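Sporozoite surface protein 2 (PDB 4HQO) probably serves as a sporozoite surface receptor for gliding motility and adhesion, through a metal-binding VWA domain and a thrombospondin type 1 domain on an extensible beta-ribbon. Local coordinates at residues 223-228 with 251-256; 217-222 with 236-241; 6-11 with 212-217; 13-18 with 203-208. The protein carries 4 engineered substitutions. All coordinates share one frame; numbering follows the deposited sequence.

Contact 1: 223-228 with 251-256; sequences TACSVT and SECEEG. With FUC (alpha-L-fucopyranose), chain C.
A disulfide and, three residues further on, a sugar covalently linked to a threonine mark this contact: Cys225 SG is bonded to Cys253 SG at 2.0 Å, and Thr228 OG1 carries the fucose through its C1. The S-S torsion of 91° is close to the relaxed value. It is reached from two different side-chain settings: Cys225 SG swings anti to its own backbone N (chi1 -164°), while Cys253 SG is tucked back over its main chain (chi1 62°). Beside the bridge Glu255 folds back at chi2, and its CG lies 3.8 Å from Cys225 CB and 3.5 Å from Val227 O. The bend carries the carboxylate to a water, which donates a hydrogen bond to Glu255 OE2 (2.7 Å) and accepts one from Cys225 N (2.8 Å), joining the two segments by a second, polar link. O-fucosylation of the threonine directly before a cysteine, as at Thr228 before Cys229, is familiar from thrombospondin type 1 domains; a glucose of the same glycan touches Val227. Segment 223-228 is an irregular loop, and strand 232-237 bonds to both sides through its backbone, Thr233 to Ser226 and Gly232 to Cys253 of strand 248-255.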
loop_
_atom_site.group_PDB
_atom_site.type_symbol
_atom_site.label_atom_id
_atom_site.label_comp_id
_atom_site.label_asym_id
_atom_site.label_seq_id
_atom_site.Cartn_x
_atom_site.Cartn_y
_atom_site.Cartn_z
ATOM N N THR A 223 10.338 -13.566 -44.379
ATOM C CA THR A 223 10.458 -14.853 -45.044
ATOM C C THR A 223 10.679 -14.631 -46.538
ATOM O O THR A 223 10.497 -13.519 -47.044
ATOM C CB THR A 223 9.196 -15.725 -44.844
ATOM O OG1 THR A 223 8.077 -15.109 -45.492
ATOM C CG2 THR A 223 8.890 -15.902 -43.362
ATOM N N ALA A 224 11.080 -15.688 -47.238
ATOM C CA ALA A 224 11.211 -15.634 -48.688
ATOM C C ALA A 224 9.836 -15.419 -49.305
ATOM O O ALA A 224 8.817 -15.740 -48.688
ATOM C CB ALA A 224 11.828 -16.922 -49.209
ATOM N N CYS A 225 9.807 -14.874 -50.518
ATOM C CA CYS A 225 8.549 -14.660 -51.223
ATOM C C CYS A 225 7.831 -15.990 -51.444
ATOM O O CYS A 225 8.477 -17.021 -51.649
ATOM C CB CYS A 225 8.787 -13.952 -52.558
ATOM S SG CYS A 225 7.298 -13.230 -53.295
ATOM N N SER A 226 6.499 -15.961 -51.392
ATOM C CA SER A 226 5.690 -17.177 -51.512
ATOM C C SER A 226 5.831 -17.817 -52.888
ATOM O O SER A 226 5.611 -19.016 -53.047
ATOM C CB SER A 226 4.212 -16.890 -51.213
ATOM O OG SER A 226 3.697 -15.876 -52.059
ATOM N N VAL A 227 6.192 -17.003 -53.874
ATOM C CA VAL A 227 6.428 -17.481 -55.229
ATOM C C VAL A 227 7.879 -17.197 -55.634
ATOM O O VAL A 227 8.527 -16.310 -55.073
ATOM C CB VAL A 227 5.468 -16.810 -56.230
ATOM C CG1 VAL A 227 4.023 -17.210 -55.935
ATOM C CG2 VAL A 227 5.627 -15.301 -56.179
ATOM N N THR A 228 8.385 -17.956 -56.603
ATOM C CA THR A 228 9.758 -17.791 -57.069
ATOM C C THR A 228 9.809 -17.013 -58.378
ATOM O O THR A 228 10.878 -16.794 -58.946
ATOM C CB THR A 228 10.441 -19.141 -57.272
ATOM O OG1 THR A 228 9.645 -19.940 -58.155
ATOM C CG2 THR A 228 10.610 -19.856 -55.933
ATOM N N SER A 251 3.158 -8.885 -46.060
ATOM C CA SER A 251 3.346 -7.869 -47.087
ATOM C C SER A 251 3.554 -8.502 -48.461
ATOM O O SER A 251 3.819 -9.699 -48.568
ATOM C CB SER A 251 4.533 -6.974 -46.734
ATOM O OG SER A 251 4.759 -6.012 -47.747
ATOM N N GLU A 252 3.428 -7.693 -49.509
ATOM C CA GLU A 252 3.597 -8.175 -50.878
ATOM C C GLU A 252 5.071 -8.245 -51.267
ATOM O O GLU A 252 5.910 -7.568 -50.675
ATOM C CB GLU A 252 2.842 -7.276 -51.860
ATOM C CG GLU A 252 1.337 -7.234 -51.632
ATOM C CD GLU A 252 0.638 -6.235 -52.535
ATOM O OE1 GLU A 252 -0.585 -6.031 -52.367
ATOM O OE2 GLU A 252 1.311 -5.651 -53.411
ATOM N N CYS A 253 5.377 -9.068 -52.265
ATOM C CA CYS A 253 6.743 -9.211 -52.754
ATOM C C CYS A 253 6.743 -9.706 -54.196
ATOM O O CYS A 253 5.859 -10.465 -54.598
ATOM C CB CYS A 253 7.534 -10.177 -51.867
ATOM S SG CYS A 253 6.886 -11.868 -51.830
ATOM N N GLU A 254 7.735 -9.280 -54.972
ATOM C CA GLU A 254 7.828 -9.681 -56.371
ATOM C C GLU A 254 9.171 -10.327 -56.708
ATOM O O GLU A 254 10.225 -9.859 -56.272
ATOM C CB GLU A 254 7.568 -8.484 -57.289
ATOM C CG GLU A 254 7.671 -8.810 -58.771
ATOM C CD GLU A 254 7.080 -7.727 -59.647
ATOM O OE1 GLU A 254 6.814 -6.623 -59.125
ATOM O OE2 GLU A 254 6.874 -7.983 -60.855
ATOM N N GLU A 255 9.123 -11.401 -57.490
ATOM C CA GLU A 255 10.330 -12.092 -57.930
ATOM C C GLU A 255 10.452 -12.110 -59.450
ATOM O O GLU A 255 10.350 -13.164 -60.083
ATOM C CB GLU A 255 10.365 -13.519 -57.379
ATOM C CG GLU A 255 10.610 -13.603 -55.876
ATOM C CD GLU A 255 12.017 -13.173 -55.484
ATOM O OE1 GLU A 255 12.874 -13.024 -56.384
ATOM O OE2 GLU A 255 12.268 -12.992 -54.272
ATOM N N GLY A 256 10.678 -10.939 -60.032
ATOM C CA GLY A 256 10.766 -10.817 -61.474
ATOM C C GLY A 256 9.452 -11.193 -62.126
ATOM O O GLY A 256 8.409 -11.207 -61.469
HETATM C C1 FUC C . 10.104 -21.198 -58.823
HETATM C C2 FUC C . 8.936 -21.913 -59.493
HETATM C C3 FUC C . 8.379 -21.073 -60.648
HETATM C C4 FUC C . 9.499 -20.666 -61.634
HETATM C C5 FUC C . 10.708 -20.075 -60.885
HETATM C C6 FUC C . 11.946 -19.944 -61.772
HETATM O O2 FUC C . 7.906 -22.258 -58.572
HETATM O O3 FUC C . 7.423 -21.845 -61.385
HETATM O O4 FUC C . 9.900 -21.793 -62.416
HETATM O O5 FUC C . 11.105 -20.893 -59.760
HETATM O O HOH W 1 12.099 -14.663 -52.176
#

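Contact 2: 217-222 with 236-241; sequences GPWDPW and RSRPSL
Arg236 and Arg238 share one side-chain shape, with chi1 near +60° in both and the chain extended from CG to NE, and this sends both guanidinium groups along the indole of Trp219. They lie over opposite faces of that ring. Arg236 covers the five-membered ring, its CZ 3.8 Å from the centroid and its plane only 6° from that of the indole; Arg238 covers the six-membered ring, with CZ 3.9 Å from the centroid and the planes 15° apart. Both are stacked cation-pi contacts. The other face of the Arg236 guanidinium meets Trp222, whose five-membered ring also receives Arg236 CD at 3.5 Å from its centroid in a CH-pi contact. The ladder thus runs Trp222, Arg236, Trp219, Arg238. Its last rung is steered from the edge: Arg238 NH1 donates to Gly217 O, which lies at the guanidinium edge near its plane, at 2.8 Å in a bent bond. Arg238 NH1 also forms a salt bridge to Asp6 OD1, and NE donates to the carbonyl of Thr246. Between the backbones, Asp220 N donates to Ser237 O (2.7 Å), and a water joins Pro221 O to Ser237 N. At the far end Leu241 CD1 rests on Gly217 CA, 3.8 Å away. Trp219 and Trp222 also touch Met249 of strand 248-255. Alternating tryptophans and arginines, stacked between an irregular first strand and its antiparallel neighbour, are the hallmark of the thrombospondin type 1 domain, the layered Trp-Arg core of this thin three-stranded fold.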
loop_
_atom_site.group_PDB
_atom_site.type_symbol
_atom_site.label_atom_id
_atom_site.label_comp_id
_atom_site.label_asym_id
_atom_site.label_seq_id
_atom_site.Cartn_x
_atom_site.Cartn_y
_atom_site.Cartn_z
ATOM N N GLY A 217 9.492 -5.288 -29.222
ATOM C CA GLY A 217 10.676 -6.038 -29.600
ATOM C C GLY A 217 10.894 -6.042 -31.099
ATOM O O GLY A 217 10.033 -5.592 -31.855
ATOM N N PRO A 218 12.053 -6.548 -31.541
ATOM C CA PRO A 218 12.389 -6.585 -32.968
ATOM C C PRO A 218 11.646 -7.696 -33.706
ATOM O O PRO A 218 11.196 -8.663 -33.086
ATOM C CB PRO A 218 13.891 -6.871 -32.959
ATOM C CG PRO A 218 14.107 -7.649 -31.708
ATOM C CD PRO A 218 13.136 -7.092 -30.702
ATOM N N TRP A 219 11.516 -7.551 -35.020
ATOM C CA TRP A 219 10.918 -8.591 -35.845
ATOM C C TRP A 219 11.969 -9.621 -36.221
ATOM O O TRP A 219 13.155 -9.304 -36.311
ATOM C CB TRP A 219 10.336 -8.004 -37.133
ATOM C CG TRP A 219 9.134 -7.134 -36.947
ATOM C CD1 TRP A 219 9.117 -5.776 -36.822
ATOM C CD2 TRP A 219 7.765 -7.559 -36.887
ATOM N NE1 TRP A 219 7.825 -5.329 -36.677
ATOM C CE2 TRP A 219 6.978 -6.403 -36.714
ATOM C CE3 TRP A 219 7.135 -8.806 -36.953
ATOM C CZ2 TRP A 219 5.590 -6.458 -36.608
ATOM C CZ3 TRP A 219 5.756 -8.855 -36.849
ATOM C CH2 TRP A 219 4.999 -7.688 -36.680
ATOM N N ASP A 220 11.534 -10.857 -36.445
ATOM C CA ASP A 220 12.391 -11.841 -37.081
ATOM C C ASP A 220 12.527 -11.395 -38.533
ATOM O O ASP A 220 11.750 -10.556 -38.993
ATOM C CB ASP A 220 11.775 -13.242 -36.990
ATOM C CG ASP A 220 11.747 -13.780 -35.566
ATOM O OD1 ASP A 220 12.330 -13.136 -34.667
ATOM O OD2 ASP A 220 11.150 -14.855 -35.347
ATOM N N PRO A 221 13.529 -11.924 -39.254
ATOM C CA PRO A 221 13.683 -11.571 -40.668
ATOM C C PRO A 221 12.459 -11.928 -41.504
ATOM O O PRO A 221 11.768 -12.898 -41.196
ATOM C CB PRO A 221 14.872 -12.428 -41.107
ATOM C CG PRO A 221 15.672 -12.600 -39.871
ATOM C CD PRO A 221 14.670 -12.717 -38.761
ATOM N N TRP A 222 12.202 -11.140 -42.545
ATOM C CA TRP A 222 11.165 -11.454 -43.522
ATOM C C TRP A 222 11.411 -12.829 -44.118
ATOM O O TRP A 222 12.555 -13.222 -44.334
ATOM C CB TRP A 222 11.153 -10.420 -44.652
ATOM C CG TRP A 222 10.544 -9.103 -44.281
ATOM C CD1 TRP A 222 11.205 -7.968 -43.919
ATOM C CD2 TRP A 222 9.146 -8.784 -44.243
ATOM N NE1 TRP A 222 10.306 -6.960 -43.655
ATOM C CE2 TRP A 222 9.037 -7.435 -43.850
ATOM C CE3 TRP A 222 7.978 -9.509 -44.507
ATOM C CZ2 TRP A 222 7.805 -6.796 -43.708
ATOM C CZ3 TRP A 222 6.756 -8.872 -44.368
ATOM C CH2 TRP A 222 6.680 -7.529 -43.970
ATOM N N ARG A 236 6.715 -11.594 -41.668
ATOM C CA ARG A 236 7.687 -11.671 -40.588
ATOM C C ARG A 236 6.982 -11.751 -39.239
ATOM O O ARG A 236 5.922 -11.154 -39.042
ATOM C CB ARG A 236 8.683 -10.509 -40.634
ATOM C CG ARG A 236 8.076 -9.123 -40.581
ATOM C CD ARG A 236 9.185 -8.086 -40.544
ATOM N NE ARG A 236 8.687 -6.722 -40.392
ATOM C CZ ARG A 236 9.471 -5.659 -40.248
ATOM N NH1 ARG A 236 10.788 -5.811 -40.237
ATOM N NH2 ARG A 236 8.943 -4.448 -40.115
ATOM N N SER A 237 7.567 -12.510 -38.320
ATOM C CA SER A 237 6.959 -12.734 -37.014
ATOM C C SER A 237 7.871 -12.280 -35.879
ATOM O O SER A 237 9.017 -11.890 -36.105
ATOM C CB SER A 237 6.601 -14.213 -36.837
ATOM O OG SER A 237 5.675 -14.638 -37.824
ATOM N N ARG A 238 7.348 -12.331 -34.659
ATOM C CA ARG A 238 8.118 -11.998 -33.467
ATOM C C ARG A 238 7.361 -12.480 -32.235
ATOM O O ARG A 238 6.135 -12.591 -32.268
ATOM C CB ARG A 238 8.368 -10.487 -33.379
ATOM C CG ARG A 238 7.107 -9.655 -33.253
ATOM C CD ARG A 238 7.429 -8.193 -33.002
ATOM N NE ARG A 238 6.259 -7.341 -33.200
ATOM C CZ ARG A 238 6.290 -6.012 -33.190
ATOM N NH1 ARG A 238 7.436 -5.377 -32.987
ATOM N NH2 ARG A 238 5.178 -5.320 -33.386
ATOM N N PRO A 239 8.088 -12.780 -31.148
ATOM C CA PRO A 239 7.429 -13.181 -29.900
ATOM C C PRO A 239 6.618 -12.037 -29.301
ATOM O O PRO A 239 6.990 -10.876 -29.464
ATOM C CB PRO A 239 8.604 -13.530 -28.981
ATOM C CG PRO A 239 9.769 -12.792 -29.550
ATOM C CD PRO A 239 9.556 -12.801 -31.029
ATOM N N SER A 240 5.522 -12.367 -28.624
ATOM C CA SER A 240 4.679 -11.361 -27.984
ATOM C C SER A 240 5.229 -10.949 -26.624
ATOM O O SER A 240 4.979 -11.615 -25.620
ATOM C CB SER A 240 3.248 -11.879 -27.820
ATOM O OG SER A 240 2.384 -10.847 -27.380
ATOM N N LEU A 241 5.972 -9.848 -26.593
ATOM C CA LEU A 241 6.538 -9.348 -25.347
ATOM C C LEU A 241 5.496 -8.546 -24.571
ATOM O O LEU A 241 5.733 -8.125 -23.436
ATOM C CB LEU A 241 7.783 -8.505 -25.623
ATOM C CG LEU A 241 8.899 -9.219 -26.395
ATOM C CD1 LEU A 241 10.114 -8.317 -26.563
ATOM C CD2 LEU A 241 9.283 -10.525 -25.712
HETATM O O HOH W 2 9.570 -14.075 -39.475
#

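Contact 3: 6-11 with 212-217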
loop_
_atom_site.group_PDB
_atom_site.type_symbol
_atom_site.label_atom_id
_atom_site.label_comp_id
_atom_site.label_asym_id
_atom_site.label_seq_id
_atom_site.Cartn_x
_atom_site.Cartn_y
_atom_site.Cartn_z
ATOM N N ASP A 6 10.101 -1.564 -32.154
ATOM C CA ASP A 6 9.216 -0.423 -31.958
ATOM C C ASP A 6 8.339 -0.621 -30.727
ATOM O O ASP A 6 8.580 -1.519 -29.922
ATOM C CB ASP A 6 8.354 -0.180 -33.202
ATOM C CG ASP A 6 7.523 -1.391 -33.586
ATOM O OD1 ASP A 6 7.910 -2.521 -33.221
ATOM O OD2 ASP A 6 6.487 -1.212 -34.260
ATOM N N GLU A 7 7.317 0.217 -30.587
ATOM C CA GLU A 7 6.476 0.189 -29.397
ATOM C C GLU A 7 4.987 0.295 -29.719
ATOM O O GLU A 7 4.603 0.740 -30.804
ATOM C CB GLU A 7 6.883 1.310 -28.437
ATOM C CG GLU A 7 6.768 2.705 -29.033
ATOM C CD GLU A 7 7.253 3.791 -28.090
ATOM O OE1 GLU A 7 7.843 3.452 -27.041
ATOM O OE2 GLU A 7 7.044 4.983 -28.400
ATOM N N VAL A 8 4.156 -0.120 -28.766
ATOM C CA VAL A 8 2.707 -0.020 -28.907
ATOM C C VAL A 8 2.116 0.909 -27.840
ATOM O O VAL A 8 2.571 0.932 -26.692
ATOM C CB VAL A 8 2.025 -1.414 -28.872
ATOM C CG1 VAL A 8 2.164 -2.058 -27.501
ATOM C CG2 VAL A 8 0.560 -1.310 -29.275
ATOM N N LYS A 9 1.118 1.691 -28.237
ATOM C CA LYS A 9 0.478 2.647 -27.342
ATOM C C LYS A 9 -0.974 2.264 -27.096
ATOM O O LYS A 9 -1.683 1.854 -28.020
ATOM C CB LYS A 9 0.548 4.060 -27.928
ATOM C CG LYS A 9 1.961 4.585 -28.152
ATOM C CD LYS A 9 1.945 5.905 -28.910
ATOM C CE LYS A 9 3.354 6.379 -29.240
ATOM N NZ LYS A 9 3.348 7.528 -30.193
ATOM N N TYR A 10 -1.417 2.408 -25.851
ATOM C CA TYR A 10 -2.793 2.085 -25.494
ATOM C C TYR A 10 -3.287 2.906 -24.305
ATOM O O TYR A 10 -2.497 3.422 -23.512
ATOM C CB TYR A 10 -2.943 0.585 -25.207
ATOM C CG TYR A 10 -2.046 0.067 -24.105
ATOM C CD1 TYR A 10 -0.717 -0.253 -24.357
ATOM C CD2 TYR A 10 -2.530 -0.111 -22.813
ATOM C CE1 TYR A 10 0.110 -0.726 -23.350
ATOM C CE2 TYR A 10 -1.709 -0.586 -21.797
ATOM C CZ TYR A 10 -0.390 -0.890 -22.075
ATOM O OH TYR A 10 0.433 -1.364 -21.079
ATOM N N SER A 11 -4.606 3.019 -24.190
ATOM C CA SER A 11 -5.224 3.754 -23.095
ATOM C C SER A 11 -5.578 2.835 -21.923
ATOM O O SER A 11 -5.956 1.677 -22.117
ATOM C CB SER A 11 -6.481 4.466 -23.596
ATOM O OG SER A 11 -7.166 5.098 -22.530
ATOM N N ARG A 212 -0.471 4.474 -22.168
ATOM C CA ARG A 212 0.633 3.588 -21.822
ATOM C C ARG A 212 1.400 3.078 -23.041
ATOM O O ARG A 212 0.855 2.966 -24.141
ATOM C CB ARG A 212 0.138 2.427 -20.965
ATOM C CG ARG A 212 -0.165 2.832 -19.536
ATOM C CD ARG A 212 1.113 3.237 -18.821
ATOM N NE ARG A 212 0.860 3.926 -17.557
ATOM C CZ ARG A 212 0.995 5.238 -17.380
ATOM N NH1 ARG A 212 1.383 6.014 -18.389
ATOM N NH2 ARG A 212 0.744 5.775 -16.191
ATOM N N VAL A 213 2.674 2.774 -22.822
ATOM C CA VAL A 213 3.582 2.375 -23.887
ATOM C C VAL A 213 4.274 1.064 -23.522
ATOM O O VAL A 213 4.636 0.845 -22.365
ATOM C CB VAL A 213 4.627 3.494 -24.169
ATOM C CG1 VAL A 213 5.992 2.915 -24.523
ATOM C CG2 VAL A 213 4.130 4.438 -25.264
ATOM N N ALA A 214 4.429 0.184 -24.507
ATOM C CA ALA A 214 5.141 -1.072 -24.307
ATOM C C ALA A 214 6.035 -1.389 -25.503
ATOM O O ALA A 214 5.665 -1.139 -26.650
ATOM C CB ALA A 214 4.161 -2.206 -24.057
ATOM N N ASN A 215 7.215 -1.936 -25.225
ATOM C CA ASN A 215 8.155 -2.314 -26.274
ATOM C C ASN A 215 7.790 -3.677 -26.856
ATOM O O ASN A 215 7.730 -4.673 -26.133
ATOM C CB ASN A 215 9.585 -2.338 -25.722
ATOM C CG ASN A 215 10.639 -2.165 -26.804
ATOM O OD1 ASN A 215 10.371 -2.348 -27.992
ATOM N ND2 ASN A 215 11.850 -1.810 -26.391
ATOM N N CYS A 216 7.542 -3.718 -28.162
ATOM C CA CYS A 216 7.118 -4.950 -28.822
ATOM C C CYS A 216 8.285 -5.841 -29.243
ATOM O O CYS A 216 8.093 -7.010 -29.579
ATOM C CB CYS A 216 6.234 -4.634 -30.029
ATOM S SG CYS A 216 4.617 -3.976 -29.592
ATOM N N GLY A 217 9.492 -5.288 -29.222
ATOM C CA GLY A 217 10.676 -6.038 -29.600
ATOM C C GLY A 217 10.894 -6.042 -31.099
ATOM O O GLY A 217 10.033 -5.592 -31.855
#
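The Tyr10 ring receives Arg212 CB over one face, 3.8 Å from the ring centroid in a CH-pi contact, while Ala214 CB lies at its edge, near the ring plane. A chi1 of 58° lays the Tyr10 ring across the neighbouring strand; the Arg212 chain bends at chi2 and leads its guanidinium away, almost upright to the ring. On the same face of the ribbon Val8 places CG1 4.0 Å from Ala214 CB, and its CB is 3.7 Å from Cys216 SG, so an apolar row runs from Tyr10 to the cysteine. The other face bears Glu7, Lys9 and Val213: Lys9 CG runs beside Val213 CG2 (3.6 Å), and the Glu7 chain passes near Val213. The backbones pair antiparallel, with Val8-Ala214 and Tyr10-Arg212 as hydrogen-bonded pairs; Arg212 N to Tyr10 O is the shortest of their bonds at 2.6 Å. Beyond the strands Cys216 N donates to Asp6 O (3.0 Å), extending the pairing to the first modelled residue. This is part of the two-stranded beta-ribbon formed by strands 7-15 and 207-215. At this end it runs into the thrombospondin type 1 domain, between strands 232-237 and 248-255 in sequence: Cys216 is disulfide-bonded to Cys245, Val8 also touches Lys244 and Cys245, and Ala214 touches His242.

Contact 4: 13-18 with 203-208; sequences EVCNEQ and IAKVCT. Engineered in segment 13-18: Gln18 (natural residue Ser).
Asn16 lays its amide alongside the backbone of 204-206 and uses both ends of it: OD1 accepts from Val206 N at 2.6 Å, and ND2 donates to Ala204 O at 3.1 Å. Its first torsion (chi1 60°) turns the amide to the opposing chain where the ladder of backbone bonds gives out; Asn16 N itself has only a long, weak bond to Val206 O. Regular pairing survives two residues earlier, where Val14 and Thr208 exchange two nearly straight bonds, Val14 N to Thr208 O being 2.9 Å. Between these levels the disulfide of Cys15 and Cys207 (S-S torsion 108°) links the two strands of the extensible beta-ribbon at the end where they part toward the VWA domain. On the ribbon side of the disulfide Glu13 OE2 lies 3.9 Å from Cys207 SG, and the extended Lys205 chain passes beside Cys15 and Glu17, its CE 3.8 Å from Glu17 CB. Two waters add links: one bridges Val14 O and Thr208 OG1, the other donates to both Asn16 O and Ile203 O. Past the ribbon, Asn16 touches Ile126 and Ile203 touches Leu128 on strand 126-133, and Gln18, an engineered residue, shares a backbone bond with Ile126.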
loop_
_atom_site.group_PDB
_atom_site.type_symbol
_atom_site.label_atom_id
_atom_site.label_comp_id
_atom_site.label_asym_id
_atom_site.label_seq_id
_atom_site.Cartn_x
_atom_site.Cartn_y
_atom_site.Cartn_z
ATOM N N GLU A 13 -7.136 3.181 -17.528
ATOM C CA GLU A 13 -7.537 3.982 -16.388
ATOM C C GLU A 13 -6.689 3.603 -15.180
ATOM O O GLU A 13 -6.520 2.425 -14.874
ATOM C CB GLU A 13 -9.025 3.768 -16.109
ATOM C CG GLU A 13 -9.599 4.623 -14.998
ATOM C CD GLU A 13 -11.094 4.421 -14.839
ATOM O OE1 GLU A 13 -11.805 4.400 -15.871
ATOM O OE2 GLU A 13 -11.556 4.269 -13.685
ATOM N N VAL A 14 -6.143 4.608 -14.505
ATOM C CA VAL A 14 -5.255 4.377 -13.379
ATOM C C VAL A 14 -5.801 5.043 -12.125
ATOM O O VAL A 14 -5.970 6.261 -12.080
ATOM C CB VAL A 14 -3.834 4.912 -13.666
ATOM C CG1 VAL A 14 -2.960 4.816 -12.421
ATOM C CG2 VAL A 14 -3.209 4.148 -14.816
ATOM N N CYS A 15 -6.089 4.233 -11.111
ATOM C CA CYS A 15 -6.561 4.745 -9.836
ATOM C C CYS A 15 -5.580 4.360 -8.742
ATOM O O CYS A 15 -4.674 3.547 -8.949
ATOM C CB CYS A 15 -7.951 4.192 -9.494
ATOM S SG CYS A 15 -9.256 4.500 -10.718
ATOM N N ASN A 16 -5.771 4.951 -7.573
ATOM C CA ASN A 16 -4.955 4.646 -6.417
ATOM C C ASN A 16 -5.793 3.890 -5.396
ATOM O O ASN A 16 -5.803 4.224 -4.214
ATOM C CB ASN A 16 -4.426 5.942 -5.811
ATOM C CG ASN A 16 -5.539 6.873 -5.372
ATOM O OD1 ASN A 16 -6.700 6.708 -5.769
ATOM N ND2 ASN A 16 -5.195 7.858 -4.551
ATOM N N GLU A 17 -6.515 2.874 -5.862
ATOM C CA GLU A 17 -7.463 2.176 -5.004
ATOM C C GLU A 17 -6.775 1.226 -4.018
ATOM O O GLU A 17 -7.328 0.904 -2.967
ATOM C CB GLU A 17 -8.518 1.435 -5.839
ATOM C CG GLU A 17 -8.036 0.145 -6.487
ATOM C CD GLU A 17 -7.207 0.375 -7.744
ATOM O OE1 GLU A 17 -7.006 1.544 -8.132
ATOM O OE2 GLU A 17 -6.752 -0.622 -8.346
ATOM N N GLN A 18 -5.569 0.782 -4.356
ATOM C CA GLN A 18 -4.817 -0.097 -3.473
ATOM C C GLN A 18 -4.172 0.704 -2.347
ATOM O O GLN A 18 -3.455 1.676 -2.601
ATOM C CB GLN A 18 -3.754 -0.868 -4.256
ATOM C CG GLN A 18 -4.319 -1.716 -5.376
ATOM C CD GLN A 18 -3.293 -2.657 -5.978
ATOM O OE1 GLN A 18 -2.129 -2.656 -5.587
ATOM N NE2 GLN A 18 -3.722 -3.462 -6.939
ATOM N N ILE A 203 -6.204 8.523 1.739
ATOM C CA ILE A 203 -6.662 7.331 1.034
ATOM C C ILE A 203 -7.748 7.620 0.004
ATOM O O ILE A 203 -8.262 6.695 -0.624
ATOM C CB ILE A 203 -7.185 6.238 2.010
ATOM C CG1 ILE A 203 -8.413 6.731 2.773
ATOM C CG2 ILE A 203 -6.101 5.799 2.974
ATOM C CD1 ILE A 203 -9.003 5.679 3.714
ATOM N N ALA A 204 -8.096 8.896 -0.158
ATOM C CA ALA A 204 -9.130 9.297 -1.101
ATOM C C ALA A 204 -8.790 8.781 -2.491
ATOM O O ALA A 204 -7.626 8.786 -2.897
ATOM C CB ALA A 204 -9.294 10.811 -1.114
ATOM N N LYS A 205 -9.809 8.313 -3.202
ATOM C CA LYS A 205 -9.607 7.667 -4.487
ATOM C C LYS A 205 -9.465 8.710 -5.572
ATOM O O LYS A 205 -10.214 9.687 -5.606
ATOM C CB LYS A 205 -10.767 6.722 -4.811
ATOM C CG LYS A 205 -10.427 5.691 -5.868
ATOM C CD LYS A 205 -11.606 4.791 -6.180
ATOM C CE LYS A 205 -11.207 3.726 -7.189
ATOM N NZ LYS A 205 -12.357 2.888 -7.627
ATOM N N VAL A 206 -8.486 8.512 -6.450
ATOM C CA VAL A 206 -8.265 9.413 -7.585
ATOM C C VAL A 206 -8.080 8.599 -8.860
ATOM O O VAL A 206 -7.136 7.823 -8.972
ATOM C CB VAL A 206 -7.012 10.292 -7.382
ATOM C CG1 VAL A 206 -6.782 11.181 -8.598
ATOM C CG2 VAL A 206 -7.131 11.129 -6.111
ATOM N N CYS A 207 -8.998 8.763 -9.809
ATOM C CA CYS A 207 -8.914 8.062 -11.087
ATOM C C CYS A 207 -8.578 9.023 -12.216
ATOM O O CYS A 207 -9.210 10.066 -12.359
ATOM C CB CYS A 207 -10.230 7.344 -11.407
ATOM S SG CYS A 207 -10.614 5.971 -10.289
ATOM N N THR A 208 -7.575 8.672 -13.011
ATOM C CA THR A 208 -7.267 9.444 -14.209
ATOM C C THR A 208 -7.108 8.534 -15.414
ATOM O O THR A 208 -6.909 7.329 -15.276
ATOM C CB THR A 208 -6.000 10.319 -14.056
ATOM O OG1 THR A 208 -4.862 9.484 -13.828
ATOM C CG2 THR A 208 -6.144 11.301 -12.895
HETATM O O HOH W 3 -4.095 8.752 -11.503
HETATM O O HOH W 4 -7.644 4.879 -2.524
#

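From the N terminus, strand 7-15 passes through contact 3 and then contact 4 before the chain enters the VWA domain. On its return after helix 192-203, strand 207-215 closes contact 4 first and contact 3 last, so contact 4 nests inside the loop of about 200 residues that contact 3 closes. The ribbon thus joins the two domains, with contact 4 at its VWA end and contact 3 at its thrombospondin end. Contacts 3 and 2 touch and share Gly217. Contacts 2 and 1 then cross along the chain, tying the loop segments 217-222 and 223-228 to strands 232-237 and 248-255; Trp222 packs on Ser251 where they meet.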